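Local coordinates for hypothetical protein Rv2991 (Mycobacterium tuberculosis, PDB 1RFE) that is of unknown physiological function but binds coenzyme F420 and is probably an oxidoreductase of the split-barrel flavin-binding type, at residues L27-P32 with V62-D67; Y80-G85 with L151-V156; V104-W109 with P122-M127. All coordinates share one frame; numbering follows the deposited sequence.

Contact 1: residues L27-P32 with V62-D67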
ATOM      1  N   LEU A  27       0.498   0.378  -6.677  1.00 18.76           N
ATOM      2  CA  LEU A  27      -0.890   0.155  -6.911  1.00 17.74           C
ATOM      3  C   LEU A  27      -1.071  -0.126  -8.390  1.00 17.63           C
ATOM      4  O   LEU A  27      -0.430   0.497  -9.208  1.00 14.08           O
ATOM      5  CB  LEU A  27      -1.689   1.409  -6.526  1.00 17.71           C
ATOM      6  CG  LEU A  27      -3.192   1.404  -6.849  1.00 16.99           C
ATOM      7  CD1 LEU A  27      -3.934   0.521  -5.890  1.00 18.97           C
ATOM      8  CD2 LEU A  27      -3.702   2.797  -6.834  1.00 17.81           C
ATOM      9  N   ALA A  28      -1.895  -1.119  -8.712  1.00 17.43           N
ATOM     10  CA  ALA A  28      -2.378  -1.320 -10.071  1.00 18.54           C
ATOM     11  C   ALA A  28      -3.895  -1.146 -10.085  1.00 18.96           C
ATOM     12  O   ALA A  28      -4.592  -1.845  -9.372  1.00 19.78           O
ATOM     13  CB  ALA A  28      -2.045  -2.721 -10.578  1.00 18.79           C
ATOM     14  N   THR A  29      -4.389  -0.289 -10.952  1.00 18.62           N
ATOM     15  CA  THR A  29      -5.817  -0.277 -11.319  1.00 19.09           C
ATOM     16  C   THR A  29      -5.964  -0.699 -12.782  1.00 18.57           C
ATOM     17  O   THR A  29      -4.971  -0.899 -13.531  1.00 19.57           O
ATOM     18  CB  THR A  29      -6.442   1.156 -11.122  1.00 18.74           C
ATOM     19  OG1 THR A  29      -5.729   2.125 -11.917  1.00 21.20           O
ATOM     20  CG2 THR A  29      -6.259   1.691  -9.735  1.00 20.05           C
ATOM     21  N   ILE A  30      -7.192  -0.842 -13.224  1.00 18.17           N
ATOM     22  CA  ILE A  30      -7.428  -1.387 -14.532  1.00 18.42           C
ATOM     23  C   ILE A  30      -7.826  -0.237 -15.453  1.00 19.14           C
ATOM     24  O   ILE A  30      -8.791   0.421 -15.199  1.00 15.22           O
ATOM     25  CB  ILE A  30      -8.537  -2.436 -14.476  1.00 19.22           C
ATOM     26  CG1 ILE A  30      -8.081  -3.560 -13.584  1.00 18.18           C
ATOM     27  CG2 ILE A  30      -8.880  -2.969 -15.928  1.00 20.63           C
ATOM     28  CD1 ILE A  30      -9.079  -4.653 -13.432  1.00 16.81           C
ATOM     29  N   GLY A  31      -7.029   0.018 -16.487  1.00 20.39           N
ATOM     30  CA  GLY A  31      -7.363   1.056 -17.430  1.00 21.37           C
ATOM     31  C   GLY A  31      -8.610   0.727 -18.208  1.00 21.16           C
ATOM     32  O   GLY A  31      -9.053  -0.406 -18.210  1.00 18.02           O
ATOM     33  N   PRO A  32      -9.156   1.715 -18.910  1.00 23.94           N
ATOM     34  CA  PRO A  32     -10.392   1.511 -19.676  1.00 24.62           C
ATOM     35  C   PRO A  32     -10.317   0.467 -20.790  1.00 24.35           C
ATOM     36  O   PRO A  32     -11.363  -0.061 -21.183  1.00 24.31           O
ATOM     37  CB  PRO A  32     -10.707   2.911 -20.276  1.00 24.31           C
ATOM     38  CG  PRO A  32      -9.549   3.719 -20.114  1.00 24.92           C
ATOM     39  CD  PRO A  32      -8.669   3.098 -19.021  1.00 23.93           C
ATOM     40  N   VAL A  62     -10.920   7.474 -11.574  1.00 29.33           N
ATOM     41  CA  VAL A  62     -11.735   7.171 -12.755  1.00 29.33           C
ATOM     42  C   VAL A  62     -11.695   5.682 -13.113  1.00 27.45           C
ATOM     43  O   VAL A  62     -12.740   5.060 -13.273  1.00 26.89           O
ATOM     44  CB  VAL A  62     -11.346   8.082 -13.976  1.00 29.72           C
ATOM     45  CG1 VAL A  62     -11.833   7.477 -15.329  1.00 31.94           C
ATOM     46  CG2 VAL A  62     -11.912   9.475 -13.783  1.00 29.55           C
ATOM     47  N   ASN A  63     -10.513   5.073 -13.089  1.00 27.06           N
ATOM     48  CA  ASN A  63     -10.424   3.625 -13.294  1.00 26.25           C
ATOM     49  C   ASN A  63     -11.239   2.899 -12.250  1.00 26.62           C
ATOM     50  O   ASN A  63     -11.969   1.918 -12.517  1.00 25.14           O
ATOM     51  CB  ASN A  63      -8.985   3.101 -13.220  1.00 25.37           C
ATOM     52  CG  ASN A  63      -8.098   3.561 -14.350  1.00 23.67           C
ATOM     53  OD1 ASN A  63      -6.854   3.419 -14.233  1.00 26.81           O
ATOM     54  ND2 ASN A  63      -8.673   4.154 -15.433  1.00 16.07           N
ATOM     55  N   LEU A  64     -11.152   3.391 -11.029  1.00 27.02           N
ATOM     56  CA  LEU A  64     -11.705   2.625  -9.945  1.00 28.05           C
ATOM     57  C   LEU A  64     -13.245   2.653  -9.819  1.00 28.18           C
ATOM     58  O   LEU A  64     -13.822   1.756  -9.256  1.00 27.32           O
ATOM     59  CB  LEU A  64     -11.092   3.047  -8.629  1.00 27.52           C
ATOM     60  CG  LEU A  64      -9.694   2.490  -8.389  1.00 29.86           C
ATOM     61  CD1 LEU A  64      -9.121   3.115  -7.105  1.00 30.77           C
ATOM     62  CD2 LEU A  64      -9.659   1.010  -8.321  1.00 27.80           C
ATOM     63  N   ARG A  65     -13.869   3.694 -10.305  1.00 29.72           N
ATOM     64  CA  ARG A  65     -15.321   3.811 -10.257  1.00 31.56           C
ATOM     65  C   ARG A  65     -15.891   2.925 -11.340  1.00 31.80           C
ATOM     66  O   ARG A  65     -16.963   2.329 -11.155  1.00 32.69           O
ATOM     67  CB  ARG A  65     -15.765   5.270 -10.486  1.00 32.63           C
ATOM     68  CG  ARG A  65     -15.617   6.187  -9.238  1.00 34.98           C
ATOM     69  CD  ARG A  65     -16.102   7.633  -9.432  1.00 38.36           C
ATOM     70  NE  ARG A  65     -15.431   8.560  -8.509  1.00 39.60           N
ATOM     71  CZ  ARG A  65     -14.478   9.477  -8.822  1.00 39.90           C
ATOM     72  NH1 ARG A  65     -14.028   9.663 -10.060  1.00 35.14           N
ATOM     73  NH2 ARG A  65     -13.968  10.229  -7.832  1.00 39.62           N
ATOM     74  N   ARG A  66     -15.162   2.843 -12.456  1.00 31.58           N
ATOM     75  CA  ARG A  66     -15.518   2.004 -13.607  1.00 30.93           C
ATOM     76  C   ARG A  66     -15.292   0.528 -13.290  1.00 29.72           C
ATOM     77  O   ARG A  66     -16.082  -0.304 -13.671  1.00 30.45           O
ATOM     78  CB  ARG A  66     -14.705   2.432 -14.851  1.00 31.23           C
ATOM     79  CG  ARG A  66     -15.121   1.711 -16.150  1.00 32.48           C
ATOM     80  CD  ARG A  66     -14.379   2.089 -17.430  1.00 33.15           C
ATOM     81  N   ASP A  67     -14.223   0.224 -12.546  1.00 28.35           N
ATOM     82  CA  ASP A  67     -13.882  -1.137 -12.191  1.00 26.77           C
ATOM     83  C   ASP A  67     -13.121  -1.162 -10.837  1.00 25.87           C
ATOM     84  O   ASP A  67     -11.945  -0.818 -10.794  1.00 26.87           O
ATOM     85  CB  ASP A  67     -13.060  -1.755 -13.310  1.00 26.01           C
ATOM     86  CG  ASP A  67     -12.833  -3.242 -13.136  1.00 27.79           C
ATOM     87  OD1 ASP A  67     -12.836  -3.800 -11.983  1.00 24.44           O
ATOM     88  OD2 ASP A  67     -12.577  -3.944 -14.146  1.00 31.66           O
TER
HETATM   89  O   HOH W   1      -9.187  -0.843 -11.427  1.00 19.99           O
HETATM   90  O   HOH W   2     -11.542   0.580 -15.267  1.00 37.58           O
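Thr29 OG1 donates a hydrogen bond of 2.9 Å to Asn63 OD1, joining the end of strand 25-30 to the last turns of helix 59-66. The donor lies in the carbonyl plane on a lone pair, with a C=O...donor angle of 121°. The two side chains cross at about a right angle, and the other branch of the threonine, CG2, rests against Leu64, 3.7 Å from its CD2. Ile30 O lies 3.3 Å from Asn63 CG, and the amide nitrogen ND2 reaches on to Pro32 CD. Ile30 runs out to Asp67, where CD1 sits 3.6 Å from OD2.

Helix 59-66 thus packs across the end of a strand of the antiparallel sheet, and two waters bridge the backbones: one accepts from Ile30 N and donates to Asp67 O, the other donates to both Ile30 O and Asn63 O. With CG anti to its carbonyl carbon (chi1 -68°), the Asn63 amide is turned to the strand, where OD1 also bonds His37 ND1 on strand 36-46; ND2 has a weak bond to Gln59 OE1. Arg69 holds Asp67 OD2 in a salt bridge. Leu64 reaches past Thr29 to Val70, Ala92 and Ile94 of the sheet.

Two donors on Asn63 OD1 limit rotation of the buried amide, while the Arg69 salt bridge probably keeps Asp67 charged even with a methyl group beside it.

Contact 2: residues Y80-G85 with L151-V156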
ATOM      1  N   TYR A  80      18.831 -12.010  -2.260  1.00 28.80           N
ATOM      2  CA  TYR A  80      17.884 -13.091  -2.396  1.00 28.86           C
ATOM      3  C   TYR A  80      17.441 -13.571  -1.036  1.00 27.60           C
ATOM      4  O   TYR A  80      16.270 -13.875  -0.840  1.00 28.57           O
ATOM      5  CB  TYR A  80      18.431 -14.251  -3.241  1.00 29.24           C
ATOM      6  CG  TYR A  80      17.457 -15.402  -3.309  1.00 31.20           C
ATOM      7  CD1 TYR A  80      16.383 -15.391  -4.216  1.00 35.30           C
ATOM      8  CD2 TYR A  80      17.579 -16.474  -2.455  1.00 33.10           C
ATOM      9  CE1 TYR A  80      15.466 -16.452  -4.274  1.00 36.05           C
ATOM     10  CE2 TYR A  80      16.673 -17.549  -2.496  1.00 36.52           C
ATOM     11  CZ  TYR A  80      15.621 -17.532  -3.406  1.00 37.00           C
ATOM     12  OH  TYR A  80      14.729 -18.588  -3.411  1.00 37.85           O
ATOM     13  N   ASP A  81      18.355 -13.619  -0.075  1.00 27.63           N
ATOM     14  CA  ASP A  81      18.034 -14.212   1.211  1.00 26.96           C
ATOM     15  C   ASP A  81      17.173 -13.283   2.074  1.00 26.65           C
ATOM     16  O   ASP A  81      16.605 -13.739   3.027  1.00 27.72           O
ATOM     17  CB  ASP A  81      19.289 -14.653   1.993  1.00 26.75           C
ATOM     18  CG  ASP A  81      20.142 -13.486   2.479  1.00 29.36           C
ATOM     19  OD1 ASP A  81      20.748 -12.740   1.661  1.00 32.30           O
ATOM     20  OD2 ASP A  81      20.301 -13.253   3.685  1.00 33.27           O
ATOM     21  N   THR A  82      17.128 -11.995   1.764  1.00 27.21           N
ATOM     22  CA  THR A  82      16.325 -11.017   2.521  1.00 26.27           C
ATOM     23  C   THR A  82      15.065 -10.495   1.798  1.00 26.43           C
ATOM     24  O   THR A  82      14.371  -9.586   2.343  1.00 24.71           O
ATOM     25  CB  THR A  82      17.182  -9.784   2.939  1.00 27.13           C
ATOM     26  OG1 THR A  82      17.838  -9.193   1.802  1.00 27.23           O
ATOM     27  CG2 THR A  82      18.320 -10.167   3.916  1.00 26.87           C
ATOM     28  N   LEU A  83      14.736 -11.033   0.613  1.00 26.39           N
ATOM     29  CA  LEU A  83      13.541 -10.551  -0.090  1.00 27.22           C
ATOM     30  C   LEU A  83      12.344 -10.817   0.791  1.00 26.75           C
ATOM     31  O   LEU A  83      12.201 -11.902   1.332  1.00 26.71           O
ATOM     32  CB  LEU A  83      13.276 -11.213  -1.461  1.00 27.60           C
ATOM     33  CG  LEU A  83      14.430 -11.309  -2.431  1.00 30.35           C
ATOM     34  CD1 LEU A  83      14.093 -12.222  -3.639  1.00 32.37           C
ATOM     35  CD2 LEU A  83      14.930  -9.912  -2.872  1.00 30.79           C
ATOM     36  N   ARG A  84      11.526  -9.789   0.974  1.00 26.57           N
ATOM     37  CA  ARG A  84      10.265  -9.947   1.636  1.00 26.18           C
ATOM     38  C   ARG A  84       9.209  -8.996   1.071  1.00 26.11           C
ATOM     39  O   ARG A  84       9.524  -7.935   0.483  1.00 25.44           O
ATOM     40  CB  ARG A  84      10.376  -9.803   3.120  1.00 27.15           C
ATOM     41  CG  ARG A  84      11.194  -8.705   3.671  1.00 31.02           C
ATOM     42  CD  ARG A  84      10.704  -8.321   5.109  1.00 35.48           C
ATOM     43  NE  ARG A  84      11.141  -6.998   5.497  1.00 40.50           N
ATOM     44  CZ  ARG A  84      11.304  -6.573   6.735  1.00 45.72           C
ATOM     45  NH1 ARG A  84      11.106  -7.377   7.792  1.00 47.44           N
ATOM     46  NH2 ARG A  84      11.693  -5.312   6.917  1.00 47.62           N
ATOM     47  N   GLY A  85       7.962  -9.417   1.220  1.00 23.54           N
ATOM     48  CA  GLY A  85       6.892  -8.682   0.639  1.00 23.67           C
ATOM     49  C   GLY A  85       5.515  -9.259   0.871  1.00 22.82           C
ATOM     50  O   GLY A  85       5.345 -10.336   1.432  1.00 20.89           O
ATOM     51  N   LEU A 151      18.953 -19.370   4.700  1.00 40.71           N
ATOM     52  CA  LEU A 151      20.084 -19.229   3.813  1.00 41.10           C
ATOM     53  C   LEU A 151      21.221 -18.445   4.460  1.00 41.57           C
ATOM     54  O   LEU A 151      21.014 -17.676   5.393  1.00 41.72           O
ATOM     55  CB  LEU A 151      19.686 -18.553   2.504  1.00 41.18           C
ATOM     56  CG  LEU A 151      19.291 -19.407   1.297  1.00 43.08           C
ATOM     57  CD1 LEU A 151      19.062 -20.910   1.580  1.00 44.80           C
ATOM     58  CD2 LEU A 151      18.071 -18.792   0.608  1.00 41.77           C
ATOM     59  N   PRO A 152      22.446 -18.681   4.017  1.00 42.05           N
ATOM     60  CA  PRO A 152      23.549 -17.809   4.399  1.00 42.11           C
ATOM     61  C   PRO A 152      23.337 -16.384   3.908  1.00 41.90           C
ATOM     62  O   PRO A 152      22.788 -16.164   2.820  1.00 41.54           O
ATOM     63  CB  PRO A 152      24.753 -18.459   3.725  1.00 42.30           C
ATOM     64  CG  PRO A 152      24.199 -19.234   2.695  1.00 42.53           C
ATOM     65  CD  PRO A 152      22.930 -19.821   3.213  1.00 42.40           C
ATOM     66  N   HIS A 153      23.728 -15.431   4.749  1.00 41.10           N
ATOM     67  CA  HIS A 153      23.617 -14.021   4.422  1.00 41.20           C
ATOM     68  C   HIS A 153      24.512 -13.689   3.241  1.00 40.59           C
ATOM     69  O   HIS A 153      25.645 -14.147   3.179  1.00 39.88           O
ATOM     70  CB  HIS A 153      24.021 -13.136   5.609  1.00 41.76           C
ATOM     71  CG  HIS A 153      23.629 -11.699   5.463  1.00 43.18           C
ATOM     72  ND1 HIS A 153      22.375 -11.306   5.042  1.00 47.44           N
ATOM     73  CD2 HIS A 153      24.326 -10.558   5.692  1.00 46.61           C
ATOM     74  CE1 HIS A 153      22.317  -9.984   5.013  1.00 48.71           C
ATOM     75  NE2 HIS A 153      23.489  -9.506   5.402  1.00 47.90           N
HETATM   76  N   MSE A 154      23.977 -12.877   2.333  1.00 39.66           N
HETATM   77  CA  MSE A 154      24.689 -12.404   1.145  1.00 39.99           C
HETATM   78  C   MSE A 154      24.824 -10.891   1.263  1.00 39.69           C
HETATM   79  O   MSE A 154      23.953 -10.229   1.850  1.00 40.44           O
HETATM   80  CB  MSE A 154      23.906 -12.768  -0.101  1.00 40.37           C
HETATM   81  CG  MSE A 154      23.330 -14.198  -0.020  1.00 41.96           C
HETATM   82 SE   MSE A 154      21.873 -14.747  -1.203  0.50 45.40          SE
HETATM   83  CE  MSE A 154      21.751 -16.527  -0.425  1.00 36.05           C
ATOM     84  N   SER A 155      25.918 -10.334   0.782  1.00 38.69           N
ATOM     85  CA  SER A 155      25.985  -8.886   0.730  1.00 39.18           C
ATOM     86  C   SER A 155      25.531  -8.543  -0.685  1.00 38.26           C
ATOM     87  O   SER A 155      25.458  -9.443  -1.547  1.00 37.92           O
ATOM     88  CB  SER A 155      27.380  -8.354   1.070  1.00 39.62           C
ATOM     89  OG  SER A 155      28.100  -8.002  -0.099  1.00 41.93           O
ATOM     90  N   VAL A 156      25.200  -7.281  -0.918  1.00 36.42           N
ATOM     91  CA  VAL A 156      24.686  -6.914  -2.230  1.00 36.25           C
ATOM     92  C   VAL A 156      25.874  -6.752  -3.191  1.00 34.84           C
ATOM     93  O   VAL A 156      26.924  -6.206  -2.843  1.00 34.90           O
ATOM     94  CB  VAL A 156      23.600  -5.757  -2.243  1.00 36.00           C
ATOM     95  CG1 VAL A 156      23.295  -5.218  -0.869  1.00 37.60           C
ATOM     96  CG2 VAL A 156      23.905  -4.665  -3.233  1.00 37.04           C
TER
HETATM   97  O   HOH W   3      19.449 -15.338   5.370  1.00 35.33           O
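Asp81 OD2 takes two hydrogen bonds, one from His153 ND1 at 3.2 Å and one from a water at 2.8 Å that also donates to Leu151 O. The imidazole comes to the carboxylate edge-on: OD2 lies close to the ring plane and offers its syn lone pair. The N-H...O angle is 163°. Carboxylate and ring planes are turned 76° against each other. This is a His-carboxylate hydrogen bond at the protein surface, and the negative charge would tend to stabilise a protonated imidazole.

The other oxygen, OD1, is held chiefly by the hydroxyl of Thr79, just before the segment, with a weak, bent bond from Met154 N added at 3.3 Å. Asp81 CG stands between its own backbone N and carbonyl carbon (chi1 69°), which directs the carboxylate at the 151-156 loop. Met154, a selenomethionine, runs antiparallel alongside Asp81, bringing CG to 3.4 Å from OD1.

Apolar contacts lie beside this polar centre. Tyr80 meets Leu151 at the ring edge, CE2 to CD2 at 3.6 Å, while Tyr80 CB lies 4.0 Å from the selenium of Met154. Thr82 CG2 comes near the edge of the His153 ring.

His146, shortly after strand 140-145, meets the same segment: its ND1 bonds Tyr80 O and its ring packs edge-to-face with that of Tyr80. The contact thus lays the irregular C-terminal chain against the connection between strands 69-76 and 84-95. Beyond this segment's loop, Arg84 and Gly85 enter strand 84-95, which pairs with strands 69-76 and 140-145.

Contact 3: residues V104-W109 with P122-M127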
ATOM      1  N   VAL A 104      -7.441   9.693   6.951  1.00 19.00           N
ATOM      2  CA  VAL A 104      -6.453   9.407   5.897  1.00 18.28           C
ATOM      3  C   VAL A 104      -5.370  10.459   5.973  1.00 18.86           C
ATOM      4  O   VAL A 104      -4.185  10.115   6.064  1.00 20.85           O
ATOM      5  CB  VAL A 104      -7.109   9.303   4.455  1.00 18.15           C
ATOM      6  CG1 VAL A 104      -6.048   9.316   3.339  1.00 16.50           C
ATOM      7  CG2 VAL A 104      -7.910   8.049   4.377  1.00 19.20           C
ATOM      8  N   GLY A 105      -5.769  11.730   6.072  1.00 18.18           N
ATOM      9  CA  GLY A 105      -4.830  12.827   6.047  1.00 18.22           C
ATOM     10  C   GLY A 105      -3.902  12.780   7.254  1.00 19.51           C
ATOM     11  O   GLY A 105      -2.703  12.995   7.114  1.00 18.18           O
ATOM     12  N   VAL A 106      -4.465  12.414   8.414  1.00 18.33           N
ATOM     13  CA  VAL A 106      -3.725  12.335   9.651  1.00 20.12           C
ATOM     14  C   VAL A 106      -2.747  11.177   9.661  1.00 19.11           C
ATOM     15  O   VAL A 106      -1.660  11.291  10.238  1.00 19.01           O
ATOM     16  CB  VAL A 106      -4.702  12.341  10.852  1.00 20.91           C
ATOM     17  CG1 VAL A 106      -4.082  11.817  12.142  1.00 21.38           C
ATOM     18  CG2 VAL A 106      -5.255  13.798  11.056  1.00 24.14           C
ATOM     19  N   SER A 107      -3.137  10.046   9.066  1.00 18.58           N
ATOM     20  CA  SER A 107      -2.300   8.874   9.045  1.00 18.61           C
ATOM     21  C   SER A 107      -1.108   9.112   8.130  1.00 19.40           C
ATOM     22  O   SER A 107       0.011   8.736   8.476  1.00 19.97           O
ATOM     23  CB  SER A 107      -3.085   7.569   8.714  1.00 19.28           C
ATOM     24  OG  SER A 107      -2.207   6.554   8.318  1.00 20.14           O
ATOM     25  N   VAL A 108      -1.325   9.769   6.994  1.00 18.20           N
ATOM     26  CA  VAL A 108      -0.286  10.085   6.079  1.00 19.07           C
ATOM     27  C   VAL A 108       0.689  11.098   6.699  1.00 18.41           C
ATOM     28  O   VAL A 108       1.901  10.973   6.542  1.00 16.42           O
ATOM     29  CB  VAL A 108      -0.823  10.671   4.726  1.00 19.85           C
ATOM     30  CG1 VAL A 108       0.313  11.368   3.961  1.00 20.98           C
ATOM     31  CG2 VAL A 108      -1.480   9.560   3.845  1.00 20.04           C
ATOM     32  N   TRP A 109       0.135  12.079   7.392  1.00 18.28           N
ATOM     33  CA  TRP A 109       0.905  13.052   8.124  1.00 18.95           C
ATOM     34  C   TRP A 109       1.792  12.411   9.179  1.00 18.83           C
ATOM     35  O   TRP A 109       2.969  12.707   9.238  1.00 20.26           O
ATOM     36  CB  TRP A 109       0.010  14.077   8.772  1.00 18.28           C
ATOM     37  CG  TRP A 109       0.748  15.137   9.494  1.00 22.35           C
ATOM     38  CD1 TRP A 109       1.201  15.125  10.792  1.00 24.02           C
ATOM     39  CD2 TRP A 109       1.093  16.392   8.961  1.00 20.45           C
ATOM     40  NE1 TRP A 109       1.800  16.328  11.080  1.00 26.48           N
ATOM     41  CE2 TRP A 109       1.754  17.108   9.956  1.00 23.23           C
ATOM     42  CE3 TRP A 109       0.867  17.013   7.710  1.00 26.26           C
ATOM     43  CZ2 TRP A 109       2.213  18.409   9.750  1.00 26.84           C
ATOM     44  CZ3 TRP A 109       1.329  18.272   7.503  1.00 24.85           C
ATOM     45  CH2 TRP A 109       1.998  18.968   8.527  1.00 23.90           C
ATOM     46  N   PRO A 122      -5.044  22.903   9.331  1.00 33.44           N
ATOM     47  CA  PRO A 122      -5.206  23.579   8.018  1.00 33.79           C
ATOM     48  C   PRO A 122      -4.371  22.945   6.906  1.00 33.47           C
ATOM     49  O   PRO A 122      -4.719  23.037   5.731  1.00 33.93           O
ATOM     50  CB  PRO A 122      -4.713  25.017   8.275  1.00 34.17           C
ATOM     51  CG  PRO A 122      -4.811  25.220   9.727  1.00 34.21           C
ATOM     52  CD  PRO A 122      -4.591  23.854  10.367  1.00 33.52           C
HETATM   53  N   MSE A 123      -3.254  22.356   7.286  1.00 33.36           N
HETATM   54  CA  MSE A 123      -2.313  21.774   6.341  1.00 34.22           C
HETATM   55  C   MSE A 123      -2.771  20.377   5.867  1.00 32.82           C
HETATM   56  O   MSE A 123      -2.695  20.045   4.695  1.00 32.33           O
HETATM   57  CB  MSE A 123      -0.938  21.767   6.981  1.00 35.26           C
HETATM   58  CG  MSE A 123      -0.356  23.222   7.135  1.00 40.16           C
HETATM   59 SE   MSE A 123       1.602  23.205   7.470  0.50 48.39          SE
HETATM   60  CE  MSE A 123       2.126  22.377   5.870  1.00 48.38           C
ATOM     61  N   VAL A 124      -3.328  19.620   6.784  1.00 31.06           N
ATOM     62  CA  VAL A 124      -3.994  18.351   6.482  1.00 30.46           C
ATOM     63  C   VAL A 124      -5.302  18.598   5.715  1.00 30.39           C
ATOM     64  O   VAL A 124      -5.581  17.904   4.749  1.00 29.11           O
ATOM     65  CB  VAL A 124      -4.216  17.562   7.776  1.00 29.54           C
ATOM     66  CG1 VAL A 124      -4.962  16.200   7.524  1.00 29.09           C
ATOM     67  CG2 VAL A 124      -2.869  17.291   8.420  1.00 30.34           C
ATOM     68  N   ASP A 125      -6.067  19.613   6.110  1.00 30.36           N
ATOM     69  CA  ASP A 125      -7.246  20.053   5.343  1.00 31.48           C
ATOM     70  C   ASP A 125      -6.848  20.338   3.897  1.00 31.79           C
ATOM     71  O   ASP A 125      -7.561  19.988   2.983  1.00 32.02           O
ATOM     72  CB  ASP A 125      -7.910  21.333   5.952  1.00 31.56           C
ATOM     73  CG  ASP A 125      -8.739  21.067   7.250  1.00 35.00           C
ATOM     74  OD1 ASP A 125      -9.131  19.892   7.557  1.00 36.50           O
ATOM     75  OD2 ASP A 125      -9.043  22.025   8.048  1.00 36.74           O
ATOM     76  N   GLN A 126      -5.696  20.980   3.688  1.00 32.14           N
ATOM     77  CA  GLN A 126      -5.274  21.369   2.344  1.00 32.88           C
ATOM     78  C   GLN A 126      -4.733  20.208   1.501  1.00 31.36           C
ATOM     79  O   GLN A 126      -4.989  20.133   0.308  1.00 31.42           O
ATOM     80  CB  GLN A 126      -4.211  22.477   2.414  1.00 33.54           C
ATOM     81  CG  GLN A 126      -4.213  23.438   1.247  1.00 37.07           C
ATOM     82  CD  GLN A 126      -3.078  24.459   1.405  1.00 40.42           C
ATOM     83  OE1 GLN A 126      -3.270  25.531   1.999  1.00 43.96           O
ATOM     84  NE2 GLN A 126      -1.902  24.107   0.911  1.00 40.41           N
HETATM   85  N   MSE A 127      -3.998  19.314   2.124  1.00 30.67           N
HETATM   86  CA  MSE A 127      -3.559  18.073   1.484  1.00 31.51           C
HETATM   87  C   MSE A 127      -4.785  17.284   0.952  1.00 30.55           C
HETATM   88  O   MSE A 127      -4.742  16.706  -0.146  1.00 30.94           O
HETATM   89  CB  MSE A 127      -2.749  17.224   2.482  1.00 32.20           C
HETATM   90  CG  MSE A 127      -2.503  15.734   2.092  1.00 35.18           C
HETATM   91 SE   MSE A 127      -2.132  14.606   3.709  0.50 42.11          SE
HETATM   92  CE  MSE A 127      -0.392  15.368   4.132  1.00 40.41           C
TER
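Val124 CG2 comes obliquely to the benzo part of the Trp109 indole, 3.8 Å from CE3. The same stretch of the indole is bordered by two selenomethionines. Met127 CE comes to the ring edge near its plane, 4.1 Å from CE3, whereas Met123 approaches at a slant through CB, 4.2 Å from CZ3. The tryptophan reaches this position because CG is anti to its backbone N (chi1 -178°), which carries the ring out from helix 98-112 toward the second helix.

The other methyl of Val124 faces backbone. CG1 presses on the main chain at Gly105, 3.6 Å from its C atom, and also approaches Val106 CG2. Glycine has no side chain in the way here, so the CA atoms of Gly105 and Val124 come to 5.6 Å. Segments 104-109 and 122-127 cross at 110°, their axes 9.4 Å apart at closest approach. They form an apolar helix pair whose longer member packs on the antiparallel sheet, in a chain of the pyridoxamine 5'-phosphate oxidase family, consistent with a split-barrel fold.

Met127 packs beside Val124 on the same glycine. Its chain bends at the last torsion (chi3 -69°), placing the selenium 3.8 Å from Gly105 O and the terminal methyl between Val108 CG1 and Trp109. The glycine oxygen is engaged within its own helix, accepting from Trp109 N.

The indole N-H is used outside the pair of helices, in a hydrogen bond from NE1 to Pro115 O in the connecting loop. Tyr116 from the same loop touches both Val106 and Val124, and helix 98-112 also rests on strand 36-46 through Val104, Ser107 and Val108, and on strand 49-55 through Val104.

From the N terminus, contact 1 closes first: strand 25-30 leads through strands 36-46 and 49-55 into helix 59-66, whose end returns to the first strand. Only then does contact 2 open, at the segment before strand 84-95, and it closes far along the chain, in the irregular stretch after strand 140-145. Contact 3 is nested inside that long loop, joining helix 98-112 to helix 122-127 across a short connection. Contacts 1 and 2 reach the same antiparallel sheet on opposite sides of the chain's centre, their own centres 34 Å apart. Contact 3 does not touch either, with nearest atoms about 12 Å from contact 1 and about 18 Å from contact 2.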